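Local coordinates for capsular polysaccharide biosynthesis protein (Burkholderia pseudomallei, PDB 4BQN), which binds coenzyme A and is probably an acetyltransferase in the biosynthesis of capsular polysaccharide, at residues A126-Y138 / F277-F291. The protein carries 1 engineered substitution. Sequence-based numbering, arbitrary orientation. Where two conformers were deposited one is given.
Sequences AGAVVMDVDKETY and FEWFERSPKADVSAF
Phe-277 reaches out of helix 269-281 and lodges as a knob in the hole formed by Ala-128, Val-129, Lys-135 and Tyr-138. One face of its ring lies under Lys-135, whose CA stands over the ring centre, 3.7 Å from the centroid. The leading edge, CE2 and CZ, points at the face of Tyr-138 in an offset edge-to-face pair with planes at 69°; Phe-277 CZ comes to 3.4 Å from Tyr-138 CB. The Tyr-138 hydroxyl lies beyond this pair, hydrogen-bonded to Tyr-242. Val-129 slides past Phe-277 in the opposite direction: with CG1 anti to the backbone N (chi1 167°), CG2 is left to touch Phe-277 CD1 at 3.6 Å. Two pairs of consecutive helices joined by short loops meet here, 123-130 with 135-140 and 269-281 with 285-296, and helix 126-130 crosses segment 277-281 at -59°. The first pair turns through a Schellman motif at Asp-132, while Pro-284 occupies the N-cap of helix 285-296. At the deeper end Ala-126 CB sits over one face of Phe-280, 3.8 Å from its centroid, opposite Trp-279 on the other face, and meets the edge of Phe-291. Val-288 CG1 packs on the same methyl, and Val-130 CG2 lies against the backbone of Ser-289. Near the surface, Lys-285 stretches across Val-129 O to form, in one modelled conformer of Asp-132, a salt bridge, NZ to Asp-132 OD1 at 2.9 Å, on the syn side but tilted out of the carboxylate plane.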
ATOM      1  N   ALA A 126      -8.241 -14.438  11.529  1.00 12.15           N
ATOM      2  CA  ALA A 126      -7.563 -14.478  12.831  1.00 13.10           C
ATOM      3  C   ALA A 126      -8.551 -14.331  13.999  1.00 14.74           C
ATOM      4  O   ALA A 126      -8.487 -15.082  14.971  1.00 16.15           O
ATOM      5  CB  ALA A 126      -6.458 -13.431  12.916  1.00 14.29           C
ATOM      6  N   GLY A 127      -9.482 -13.385  13.885  1.00 14.11           N
ATOM      7  CA  GLY A 127     -10.518 -13.223  14.910  1.00 15.68           C
ATOM      8  C   GLY A 127     -11.413 -14.440  15.059  1.00 16.38           C
ATOM      9  O   GLY A 127     -11.760 -14.834  16.170  1.00 18.21           O
ATOM     10  N   ALA A 128     -11.773 -15.044  13.933  1.00 14.28           N
ATOM     11  CA  ALA A 128     -12.566 -16.272  13.941  1.00 16.13           C
ATOM     12  C   ALA A 128     -11.820 -17.421  14.633  1.00 16.08           C
ATOM     13  O   ALA A 128     -12.419 -18.161  15.422  1.00 19.30           O
ATOM     14  CB  ALA A 128     -12.956 -16.647  12.524  1.00 16.19           C
ATOM     15  N   VAL A 129     -10.526 -17.561  14.350  1.00 15.84           N
ATOM     16  CA  VAL A 129      -9.695 -18.583  15.003  1.00 17.93           C
ATOM     17  C   VAL A 129      -9.705 -18.390  16.524  1.00 20.08           C
ATOM     18  O   VAL A 129      -9.881 -19.347  17.287  1.00 23.65           O
ATOM     19  CB  VAL A 129      -8.252 -18.560  14.442  1.00 18.44           C
ATOM     20  CG1 VAL A 129      -7.291 -19.380  15.302  1.00 22.09           C
ATOM     21  CG2 VAL A 129      -8.238 -19.067  13.013  1.00 19.34           C
ATOM     22  N   VAL A 130      -9.543 -17.146  16.966  1.00 21.19           N
ATOM     23  CA  VAL A 130      -9.580 -16.838  18.397  1.00 25.70           C
ATOM     24  C   VAL A 130     -10.932 -17.204  19.022  1.00 26.43           C
ATOM     25  O   VAL A 130     -10.967 -17.699  20.150  1.00 32.62           O
ATOM     26  CB  VAL A 130      -9.215 -15.356  18.676  1.00 25.39           C
ATOM     27  CG1 VAL A 130      -9.452 -14.987  20.133  1.00 32.28           C
ATOM     28  CG2 VAL A 130      -7.766 -15.099  18.294  1.00 27.19           C
ATOM     29  N   MET A 131     -12.020 -16.978  18.277  1.00 25.48           N
ATOM     30  CA  MET A 131     -13.417 -17.204  18.669  0.50 23.63           C
ATOM     31  C   MET A 131     -13.832 -18.683  18.572  1.00 30.16           C
ATOM     32  O   MET A 131     -15.001 -19.025  18.821  1.00 28.43           O
ATOM     33  CB  MET A 131     -14.301 -16.368  17.722  0.50 26.92           C
ATOM     34  CG  MET A 131     -15.700 -16.008  18.207  0.50 37.07           C
ATOM     35  SD  MET A 131     -16.607 -15.018  16.991  0.50 32.77           S
ATOM     36  CE  MET A 131     -18.182 -14.818  17.824  0.50 43.31           C
ATOM     37  N   ASP A 132     -12.896 -19.534  18.140  1.00 27.38           N
ATOM     38  CA  ASP A 132     -13.135 -20.960  17.877  0.70 32.79           C
ATOM     39  C   ASP A 132     -14.205 -21.211  16.807  1.00 27.52           C
ATOM     40  O   ASP A 132     -14.948 -22.195  16.865  1.00 31.24           O
ATOM     41  CB  ASP A 132     -13.416 -21.747  19.173  0.70 33.26           C
ATOM     42  CG  ASP A 132     -12.144 -22.111  19.931  0.70 43.89           C
ATOM     43  OD1 ASP A 132     -11.074 -22.260  19.295  0.70 45.13           O
ATOM     44  OD2 ASP A 132     -12.218 -22.258  21.169  0.70 49.90           O
ATOM     45  N   VAL A 133     -14.273 -20.319  15.821  1.00 23.65           N
ATOM     46  CA  VAL A 133     -15.144 -20.525  14.668  1.00 20.04           C
ATOM     47  C   VAL A 133     -14.371 -21.438  13.730  1.00 21.82           C
ATOM     48  O   VAL A 133     -13.229 -21.126  13.380  1.00 24.43           O
ATOM     49  CB  VAL A 133     -15.512 -19.188  13.981  1.00 19.81           C
ATOM     50  CG1 VAL A 133     -16.194 -19.433  12.642  1.00 23.48           C
ATOM     51  CG2 VAL A 133     -16.427 -18.378  14.888  1.00 25.36           C
ATOM     52  N   ASP A 134     -14.960 -22.580  13.360  1.00 27.22           N
ATOM     53  CA  ASP A 134     -14.297 -23.527  12.456  0.60 26.68           C
ATOM     54  C   ASP A 134     -14.247 -22.996  11.027  1.00 20.84           C
ATOM     55  O   ASP A 134     -15.098 -22.188  10.621  1.00 20.99           O
ATOM     56  CB  ASP A 134     -14.913 -24.941  12.505  0.60 39.52           C
ATOM     57  CG  ASP A 134     -16.272 -24.993  13.203  0.60 46.75           C
ATOM     58  OD1 ASP A 134     -16.994 -23.973  13.248  0.60 55.26           O
ATOM     59  OD2 ASP A 134     -16.617 -26.081  13.717  0.60 58.22           O
ATOM     60  N   LYS A 135     -13.249 -23.440  10.265  1.00 22.27           N
ATOM     61  CA  LYS A 135     -13.038 -22.923   8.913  0.50 20.20           C
ATOM     62  C   LYS A 135     -14.241 -23.152   7.995  1.00 18.50           C
ATOM     63  O   LYS A 135     -14.579 -22.292   7.171  1.00 20.78           O
ATOM     64  CB  LYS A 135     -11.739 -23.474   8.307  0.50 20.74           C
ATOM     65  CG  LYS A 135     -11.675 -24.983   8.154  0.50 22.20           C
ATOM     66  CD  LYS A 135     -10.273 -25.442   7.778  0.50 25.28           C
ATOM     67  CE  LYS A 135     -10.271 -26.901   7.356  0.50 26.31           C
ATOM     68  NZ  LYS A 135     -10.730 -27.808   8.443  0.50 37.45           N
ATOM     69  N   GLU A 136     -14.906 -24.295   8.158  1.00 19.47           N
ATOM     70  CA  GLU A 136     -16.075 -24.624   7.349  0.60 22.07           C
ATOM     71  C   GLU A 136     -17.223 -23.654   7.629  1.00 19.71           C
ATOM     72  O   GLU A 136     -17.911 -23.203   6.702  1.00 21.98           O
ATOM     73  CB  GLU A 136     -16.510 -26.068   7.612  0.60 30.35           C
ATOM     74  CG  GLU A 136     -15.462 -27.118   7.249  0.60 30.56           C
ATOM     75  CD  GLU A 136     -14.385 -27.331   8.310  0.60 21.07           C
ATOM     76  OE1 GLU A 136     -14.501 -26.812   9.447  0.60 24.23           O
ATOM     77  OE2 GLU A 136     -13.405 -28.045   8.005  0.60 35.70           O
ATOM     78  N   THR A 137     -17.413 -23.318   8.908  1.00 21.06           N
ATOM     79  CA  THR A 137     -18.439 -22.357   9.322  1.00 19.27           C
ATOM     80  C   THR A 137     -18.154 -20.984   8.712  1.00 17.29           C
ATOM     81  O   THR A 137     -19.054 -20.327   8.185  1.00 18.67           O
ATOM     82  CB  THR A 137     -18.546 -22.256  10.854  1.00 21.40           C
ATOM     83  OG1 THR A 137     -18.855 -23.547  11.390  1.00 29.40           O
ATOM     84  CG2 THR A 137     -19.641 -21.282  11.263  1.00 24.67           C
ATOM     85  N   TYR A 138     -16.893 -20.566   8.763  1.00 16.90           N
ATOM     86  CA  TYR A 138     -16.502 -19.284   8.188  1.00 14.85           C
ATOM     87  C   TYR A 138     -16.822 -19.240   6.696  1.00 15.24           C
ATOM     88  O   TYR A 138     -17.423 -18.266   6.214  1.00 15.14           O
ATOM     89  CB  TYR A 138     -15.019 -19.028   8.422  1.00 16.20           C
ATOM     90  CG  TYR A 138     -14.565 -17.621   8.089  1.00 15.36           C
ATOM     91  CD1 TYR A 138     -14.231 -17.258   6.782  1.00 15.75           C
ATOM     92  CD2 TYR A 138     -14.453 -16.661   9.094  1.00 14.49           C
ATOM     93  CE1 TYR A 138     -13.803 -15.965   6.485  1.00 14.08           C
ATOM     94  CE2 TYR A 138     -14.042 -15.363   8.816  1.00 13.44           C
ATOM     95  CZ  TYR A 138     -13.708 -15.022   7.513  1.00 11.77           C
ATOM     96  OH  TYR A 138     -13.296 -13.732   7.246  1.00 12.76           O
ATOM     97  N   PHE A 277      -6.895 -20.152   7.525  1.00 14.56           N
ATOM     98  CA  PHE A 277      -7.172 -20.817   8.805  1.00 14.08           C
ATOM     99  C   PHE A 277      -6.013 -21.719   9.213  1.00 14.09           C
ATOM    100  O   PHE A 277      -5.556 -21.665  10.357  1.00 15.97           O
ATOM    101  CB  PHE A 277      -8.481 -21.617   8.759  1.00 15.67           C
ATOM    102  CG  PHE A 277      -9.697 -20.802   9.092  1.00 15.19           C
ATOM    103  CD1 PHE A 277     -10.127 -20.679  10.418  1.00 17.27           C
ATOM    104  CD2 PHE A 277     -10.401 -20.131   8.090  1.00 16.54           C
ATOM    105  CE1 PHE A 277     -11.238 -19.916  10.742  1.00 16.50           C
ATOM    106  CE2 PHE A 277     -11.522 -19.377   8.411  1.00 15.09           C
ATOM    107  CZ  PHE A 277     -11.927 -19.255   9.736  1.00 15.52           C
ATOM    108  N   GLU A 278      -5.526 -22.524   8.272  1.00 15.56           N
ATOM    109  CA  GLU A 278      -4.445 -23.461   8.561  0.70 15.94           C
ATOM    110  C   GLU A 278      -3.181 -22.713   8.986  1.00 15.31           C
ATOM    111  O   GLU A 278      -2.480 -23.137   9.904  1.00 17.71           O
ATOM    112  CB  GLU A 278      -4.209 -24.357   7.350  0.70 18.83           C
ATOM    113  CG  GLU A 278      -5.391 -25.296   7.129  0.70 19.88           C
ATOM    114  CD  GLU A 278      -5.520 -25.868   5.730  0.70 27.39           C
ATOM    115  OE1 GLU A 278      -4.666 -25.605   4.861  0.70 31.90           O
ATOM    116  OE2 GLU A 278      -6.504 -26.603   5.502  0.70 45.49           O
ATOM    117  N   TRP A 279      -2.918 -21.575   8.349  1.00 14.52           N
ATOM    118  CA  TRP A 279      -1.748 -20.770   8.664  1.00 14.69           C
ATOM    119  C   TRP A 279      -1.844 -20.225  10.096  1.00 13.17           C
ATOM    120  O   TRP A 279      -0.909 -20.388  10.882  1.00 14.87           O
ATOM    121  CB  TRP A 279      -1.588 -19.646   7.635  1.00 14.99           C
ATOM    122  CG  TRP A 279      -0.281 -18.922   7.764  1.00 16.20           C
ATOM    123  CD1 TRP A 279       0.905 -19.262   7.168  1.00 15.98           C
ATOM    124  CD2 TRP A 279      -0.016 -17.746   8.539  1.00 16.37           C
ATOM    125  NE1 TRP A 279       1.893 -18.373   7.530  1.00 18.23           N
ATOM    126  CE2 TRP A 279       1.352 -17.426   8.359  1.00 14.61           C
ATOM    127  CE3 TRP A 279      -0.803 -16.918   9.358  1.00 14.83           C
ATOM    128  CZ2 TRP A 279       1.958 -16.333   8.987  1.00 15.60           C
ATOM    129  CZ3 TRP A 279      -0.190 -15.811   9.984  1.00 16.07           C
ATOM    130  CH2 TRP A 279       1.175 -15.545   9.797  1.00 15.40           C
ATOM    131  N   PHE A 280      -2.975 -19.616  10.452  1.00 13.48           N
ATOM    132  CA  PHE A 280      -3.127 -19.093  11.807  1.00 13.94           C
ATOM    133  C   PHE A 280      -3.096 -20.191  12.875  1.00 14.43           C
ATOM    134  O   PHE A 280      -2.588 -19.952  13.977  1.00 15.32           O
ATOM    135  CB  PHE A 280      -4.404 -18.278  11.949  1.00 14.44           C
ATOM    136  CG  PHE A 280      -4.335 -16.917  11.305  1.00 14.64           C
ATOM    137  CD1 PHE A 280      -3.501 -15.924  11.826  1.00 13.10           C
ATOM    138  CD2 PHE A 280      -5.120 -16.622  10.188  1.00 15.05           C
ATOM    139  CE1 PHE A 280      -3.449 -14.664  11.242  1.00 13.98           C
ATOM    140  CE2 PHE A 280      -5.080 -15.363   9.612  1.00 16.98           C
ATOM    141  CZ  PHE A 280      -4.244 -14.384  10.138  1.00 14.97           C
ATOM    142  N   GLU A 281      -3.649 -21.368  12.556  1.00 15.48           N
ATOM    143  CA  GLU A 281      -3.701 -22.453  13.530  0.70 16.11           C
ATOM    144  C   GLU A 281      -2.293 -22.996  13.857  1.00 16.12           C
ATOM    145  O   GLU A 281      -2.107 -23.639  14.883  1.00 20.32           O
ATOM    146  CB  GLU A 281      -4.714 -23.526  13.088  0.70 21.44           C
ATOM    147  CG  GLU A 281      -6.178 -23.081  13.254  0.70 24.59           C
ATOM    148  CD  GLU A 281      -7.189 -23.839  12.383  0.70 25.93           C
ATOM    149  OE1 GLU A 281      -6.839 -24.913  11.842  0.70 40.54           O
ATOM    150  OE2 GLU A 281      -8.350 -23.362  12.240  0.70 31.89           O
ATOM    151  N   ARG A 282      -1.302 -22.685  13.014  1.00 15.28           N
ATOM    152  CA  ARG A 282       0.089 -23.088  13.284  0.70 17.21           C
ATOM    153  C   ARG A 282       0.785 -22.207  14.321  1.00 14.13           C
ATOM    154  O   ARG A 282       1.767 -22.617  14.920  1.00 18.15           O
ATOM    155  CB  ARG A 282       0.908 -23.141  11.990  0.70 17.64           C
ATOM    156  CG  ARG A 282       0.426 -24.210  11.021  0.70 19.72           C
ATOM    157  CD  ARG A 282       1.221 -24.230   9.721  0.70 19.93           C
ATOM    158  NE  ARG A 282       0.524 -25.023   8.705  0.70 22.74           N
ATOM    159  CZ  ARG A 282       0.058 -24.550   7.548  0.70 23.42           C
ATOM    160  NH1 ARG A 282       0.235 -23.280   7.210  0.70 28.74           N
ATOM    161  NH2 ARG A 282      -0.570 -25.362   6.713  0.70 35.01           N
ATOM    162  N   SER A 283       0.286 -20.990  14.523  1.00 15.61           N
ATOM    163  CA  SER A 283       0.890 -20.061  15.474  1.00 15.92           C
ATOM    164  C   SER A 283       0.239 -20.190  16.858  1.00 16.86           C
ATOM    165  O   SER A 283      -0.870 -20.703  16.969  1.00 16.62           O
ATOM    166  CB  SER A 283       0.745 -18.617  14.958  1.00 17.27           C
ATOM    167  OG  SER A 283       1.699 -18.352  13.944  1.00 18.08           O
ATOM    168  N   PRO A 284       0.910 -19.692  17.921  1.00 15.67           N
ATOM    169  CA  PRO A 284       0.275 -19.731  19.240  1.00 16.41           C
ATOM    170  C   PRO A 284      -1.005 -18.904  19.245  1.00 14.30           C
ATOM    171  O   PRO A 284      -1.033 -17.794  18.724  1.00 15.09           O
ATOM    172  CB  PRO A 284       1.329 -19.103  20.159  1.00 18.16           C
ATOM    173  CG  PRO A 284       2.626 -19.252  19.424  1.00 18.69           C
ATOM    174  CD  PRO A 284       2.256 -19.097  17.978  1.00 17.47           C
ATOM    175  N   LYS A 285      -2.065 -19.458  19.817  1.00 17.00           N
ATOM    176  CA  LYS A 285      -3.346 -18.766  19.879  1.00 15.51           C
ATOM    177  C   LYS A 285      -3.234 -17.396  20.550  1.00 15.90           C
ATOM    178  O   LYS A 285      -3.868 -16.437  20.108  1.00 16.72           O
ATOM    179  CB  LYS A 285      -4.383 -19.620  20.601  1.00 20.08           C
ATOM    180  CG  LYS A 285      -5.807 -19.173  20.322  1.00 24.95           C
ATOM    181  CD  LYS A 285      -6.785 -20.089  21.030  1.00 30.04           C
ATOM    182  CE  LYS A 285      -7.990 -20.404  20.170  1.00 29.24           C
ATOM    183  NZ  LYS A 285      -8.798 -21.453  20.855  1.00 29.84           N
ATOM    184  N   ALA A 286      -2.427 -17.291  21.601  1.00 15.71           N
ATOM    185  CA  ALA A 286      -2.255 -16.009  22.279  1.00 16.39           C
ATOM    186  C   ALA A 286      -1.698 -14.950  21.331  1.00 15.23           C
ATOM    187  O   ALA A 286      -2.070 -13.772  21.410  1.00 16.84           O
ATOM    188  CB  ALA A 286      -1.367 -16.154  23.507  1.00 19.39           C
ATOM    189  N   ASP A 287      -0.810 -15.361  20.430  1.00 15.52           N
ATOM    190  CA  ASP A 287      -0.195 -14.407  19.496  1.00 14.61           C
ATOM    191  C   ASP A 287      -1.167 -14.035  18.388  1.00 13.59           C
ATOM    192  O   ASP A 287      -1.206 -12.876  17.955  1.00 13.93           O
ATOM    193  CB  ASP A 287       1.083 -14.976  18.873  1.00 15.33           C
ATOM    194  CG  ASP A 287       2.147 -15.294  19.899  1.00 17.49           C
ATOM    195  OD1 ASP A 287       1.996 -14.922  21.086  1.00 19.69           O
ATOM    196  OD2 ASP A 287       3.151 -15.917  19.500  1.00 18.78           O
ATOM    197  N   VAL A 288      -1.965 -14.999  17.945  1.00 13.29           N
ATOM    198  CA  VAL A 288      -3.017 -14.704  16.970  1.00 13.71           C
ATOM    199  C   VAL A 288      -4.041 -13.733  17.596  1.00 13.52           C
ATOM    200  O   VAL A 288      -4.496 -12.781  16.942  1.00 12.92           O
ATOM    201  CB  VAL A 288      -3.683 -15.991  16.450  1.00 14.71           C
ATOM    202  CG1 VAL A 288      -4.837 -15.668  15.507  1.00 15.44           C
ATOM    203  CG2 VAL A 288      -2.658 -16.848  15.719  1.00 15.38           C
ATOM    204  N   SER A 289      -4.395 -13.947  18.862  1.00 14.67           N
ATOM    205  CA  SER A 289      -5.303 -13.029  19.560  1.00 12.99           C
ATOM    206  C   SER A 289      -4.716 -11.610  19.705  1.00 15.42           C
ATOM    207  O   SER A 289      -5.405 -10.609  19.492  1.00 15.25           O
ATOM    208  CB  SER A 289      -5.673 -13.594  20.928  1.00 17.14           C
ATOM    209  OG  SER A 289      -6.635 -12.776  21.568  1.00 20.84           O
ATOM    210  N   ALA A 290      -3.438 -11.521  20.056  1.00 14.89           N
ATOM    211  CA  ALA A 290      -2.792 -10.212  20.154  1.00 15.85           C
ATOM    212  C   ALA A 290      -2.820  -9.489  18.807  1.00 13.43           C
ATOM    213  O   ALA A 290      -3.061  -8.284  18.732  1.00 14.94           O
ATOM    214  CB  ALA A 290      -1.369 -10.337  20.662  1.00 16.29           C
ATOM    215  N   PHE A 291      -2.576 -10.239  17.738  1.00 12.28           N
ATOM    216  CA  PHE A 291      -2.622  -9.686  16.383  1.00 12.46           C
ATOM    217  C   PHE A 291      -4.027  -9.168  16.064  1.00 11.81           C
ATOM    218  O   PHE A 291      -4.204  -8.022  15.616  1.00 12.42           O
ATOM    219  CB  PHE A 291      -2.192 -10.754  15.358  1.00 14.01           C
ATOM    220  CG  PHE A 291      -2.483 -10.383  13.931  1.00 11.77           C
ATOM    221  CD1 PHE A 291      -1.847  -9.295  13.336  1.00 15.34           C
ATOM    222  CD2 PHE A 291      -3.366 -11.133  13.164  1.00 14.19           C
ATOM    223  CE1 PHE A 291      -2.115  -8.952  12.018  1.00 15.75           C
ATOM    224  CE2 PHE A 291      -3.633 -10.794  11.842  1.00 14.50           C
ATOM    225  CZ  PHE A 291      -3.003  -9.707  11.268  1.00 14.63           C
TER
HETATM  226  O   HOH W   1     -10.646 -22.105  13.922  1.00 35.81           O
HETATM  227  O   HOH W   2     -10.929 -24.784  11.570  1.00 36.69           O